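Local coordinates for protein 2''-aminoglycoside nucleotidyltransferase (Klebsiella pneumoniae, PDB 4WQK) that confers resistance to kanamycin, gentamicin, tobramycin and related aminoglycosides by magnesium-dependent transfer of a nucleotide to their 2''-hydroxyl group, at residues Arg55-Glu59 against Glu72-Phe77. Sequence-based numbering, arbitrary orientation.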
loop_
_atom_site.group_PDB
_atom_site.type_symbol
_atom_site.label_atom_id
_atom_site.label_comp_id
_atom_site.label_asym_id
_atom_site.label_seq_id
_atom_site.Cartn_x
_atom_site.Cartn_y
_atom_site.Cartn_z
ATOM N N ARG A 55 -8.955 -8.942 -9.999
ATOM C CA ARG A 55 -7.917 -8.209 -10.732
ATOM C C ARG A 55 -8.436 -7.596 -12.046
ATOM O O ARG A 55 -8.106 -6.431 -12.367
ATOM C CB ARG A 55 -6.722 -9.109 -11.010
ATOM C CG ARG A 55 -5.689 -8.394 -11.880
ATOM C CD ARG A 55 -4.325 -9.047 -11.838
ATOM N NE ARG A 55 -3.560 -8.580 -12.989
ATOM C CZ ARG A 55 -2.271 -8.829 -13.193
ATOM N NH1 ARG A 55 -1.559 -9.516 -12.299
ATOM N NH2 ARG A 55 -1.691 -8.378 -14.297
ATOM N N GLY A 56 -9.266 -8.334 -12.783
ATOM C CA GLY A 56 -9.765 -7.843 -14.053
ATOM C C GLY A 56 -10.507 -6.512 -13.924
ATOM O O GLY A 56 -10.491 -5.681 -14.849
ATOM N N GLU A 57 -11.155 -6.299 -12.771
ATOM C CA GLU A 57 -11.914 -5.068 -12.572
ATOM C C GLU A 57 -10.956 -3.915 -12.353
ATOM O O GLU A 57 -11.217 -2.804 -12.833
ATOM C CB GLU A 57 -12.883 -5.195 -11.395
ATOM C CG GLU A 57 -13.954 -6.287 -11.646
ATOM C CD GLU A 57 -14.908 -6.416 -10.486
ATOM O OE1 GLU A 57 -15.501 -5.367 -10.130
ATOM O OE2 GLU A 57 -15.059 -7.549 -9.956
ATOM N N LEU A 58 -9.860 -4.148 -11.621
ATOM C CA LEU A 58 -8.860 -3.085 -11.486
ATOM C C LEU A 58 -8.220 -2.787 -12.840
ATOM O O LEU A 58 -8.040 -1.608 -13.186
ATOM C CB LEU A 58 -7.810 -3.455 -10.441
ATOM C CG LEU A 58 -6.697 -2.421 -10.284
ATOM C CD1 LEU A 58 -7.244 -1.068 -9.891
ATOM C CD2 LEU A 58 -5.669 -2.919 -9.227
ATOM N N GLU A 59 -7.931 -3.814 -13.624
ATOM C CA GLU A 59 -7.339 -3.569 -14.936
ATOM C C GLU A 59 -8.329 -2.757 -15.802
ATOM O O GLU A 59 -7.923 -1.898 -16.572
ATOM C CB GLU A 59 -6.943 -4.878 -15.640
ATOM C CG GLU A 59 -5.753 -5.593 -14.978
ATOM C CD GLU A 59 -5.191 -6.729 -15.842
ATOM O OE1 GLU A 59 -5.488 -6.808 -17.061
ATOM O OE2 GLU A 59 -4.407 -7.554 -15.328
ATOM N N GLU A 72 4.581 -7.249 -15.280
ATOM C CA GLU A 72 4.024 -8.266 -14.421
ATOM C C GLU A 72 5.113 -8.614 -13.422
ATOM O O GLU A 72 6.241 -8.821 -13.810
ATOM C CB GLU A 72 3.609 -9.485 -15.253
ATOM C CG GLU A 72 2.871 -10.542 -14.503
ATOM C CD GLU A 72 1.488 -10.074 -14.074
ATOM O OE1 GLU A 72 0.907 -9.224 -14.773
ATOM O OE2 GLU A 72 1.023 -10.545 -13.015
ATOM N N LEU A 73 4.786 -8.610 -12.134
ATOM C CA LEU A 73 5.768 -8.953 -11.112
ATOM C C LEU A 73 5.431 -10.313 -10.528
ATOM O O LEU A 73 4.386 -10.882 -10.860
ATOM C CB LEU A 73 5.784 -7.890 -10.017
ATOM C CG LEU A 73 5.864 -6.456 -10.542
ATOM C CD1 LEU A 73 5.358 -5.505 -9.491
ATOM C CD2 LEU A 73 7.273 -6.109 -10.924
ATOM N N ASP A 74 6.276 -10.804 -9.633
ATOM C CA ASP A 74 6.037 -12.098 -9.010
ATOM C C ASP A 74 4.756 -12.036 -8.196
ATOM O O ASP A 74 3.955 -12.964 -8.239
ATOM C CB ASP A 74 7.219 -12.518 -8.130
ATOM C CG ASP A 74 8.263 -13.324 -8.896
ATOM O OD1 ASP A 74 7.918 -13.919 -9.945
ATOM O OD2 ASP A 74 9.430 -13.391 -8.441
ATOM N N TYR A 75 4.550 -10.917 -7.503
ATOM C CA TYR A 75 3.392 -10.755 -6.613
ATOM C C TYR A 75 2.591 -9.501 -6.831
ATOM O O TYR A 75 2.194 -8.873 -5.863
ATOM C CB TYR A 75 3.837 -10.771 -5.157
ATOM C CG TYR A 75 4.426 -12.081 -4.757
ATOM C CD1 TYR A 75 3.607 -13.165 -4.461
ATOM C CD2 TYR A 75 5.801 -12.255 -4.696
ATOM C CE1 TYR A 75 4.142 -14.381 -4.100
ATOM C CE2 TYR A 75 6.347 -13.466 -4.341
ATOM C CZ TYR A 75 5.514 -14.528 -4.041
ATOM O OH TYR A 75 6.058 -15.737 -3.680
ATOM N N GLY A 76 2.319 -9.177 -8.082
ATOM C CA GLY A 76 1.526 -8.015 -8.440
ATOM C C GLY A 76 1.860 -7.557 -9.845
ATOM O O GLY A 76 2.393 -8.349 -10.644
ATOM N N PHE A 77 1.523 -6.306 -10.162
ATOM C CA PHE A 77 1.815 -5.756 -11.481
ATOM C C PHE A 77 2.010 -4.250 -11.351
ATOM O O PHE A 77 1.541 -3.665 -10.361
ATOM C CB PHE A 77 0.696 -6.094 -12.496
ATOM C CG PHE A 77 -0.659 -5.446 -12.203
ATOM C CD1 PHE A 77 -0.965 -4.188 -12.705
ATOM C CD2 PHE A 77 -1.606 -6.087 -11.420
ATOM C CE1 PHE A 77 -2.198 -3.602 -12.462
ATOM C CE2 PHE A 77 -2.836 -5.489 -11.158
ATOM C CZ PHE A 77 -3.126 -4.248 -11.686
#
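Arg55 reaches from the first turn of helix 55-64 to meet Glu72 head-on in a two-pronged salt bridge. Its NH2 donates to Glu72 OE1 at 2.8 Å and its NH1 to Glu72 OE2 at 2.9 Å. Both bonds are nearly straight and use the syn lone pairs, with the guanidinium and carboxylate planes only 13° apart. Arginine suits this place because a second edge of the same flat group remains for Glu59, one helical turn on: Arg55 NE donates to Glu59 OE2 at 2.7 Å. Shared between two carboxylates, the guanidinium is fixed in rotation, and its charge probably eases the repulsion between them.

The bridge ties the helix to the hairpin of strands 68-73 and 76-81 in the N-terminal domain, which has the nucleotidyltransferase fold; the magnesium ligand Asp87 lies on the adjoining strand 84-93.

With CG set between the backbone N and the carbonyl carbon (chi1 66°), Phe77 brings CD2 over one guanidinium face, 3.3 Å from Arg55 CZ, the planes tilted by 33°. A flat ring suits both neighbours, for its CZ meets Leu58. This branched aliphatic side chain, which also touches Phe50 and Cys88, makes the apolar contact, CD2 lying 3.8 Å from Phe77 CZ.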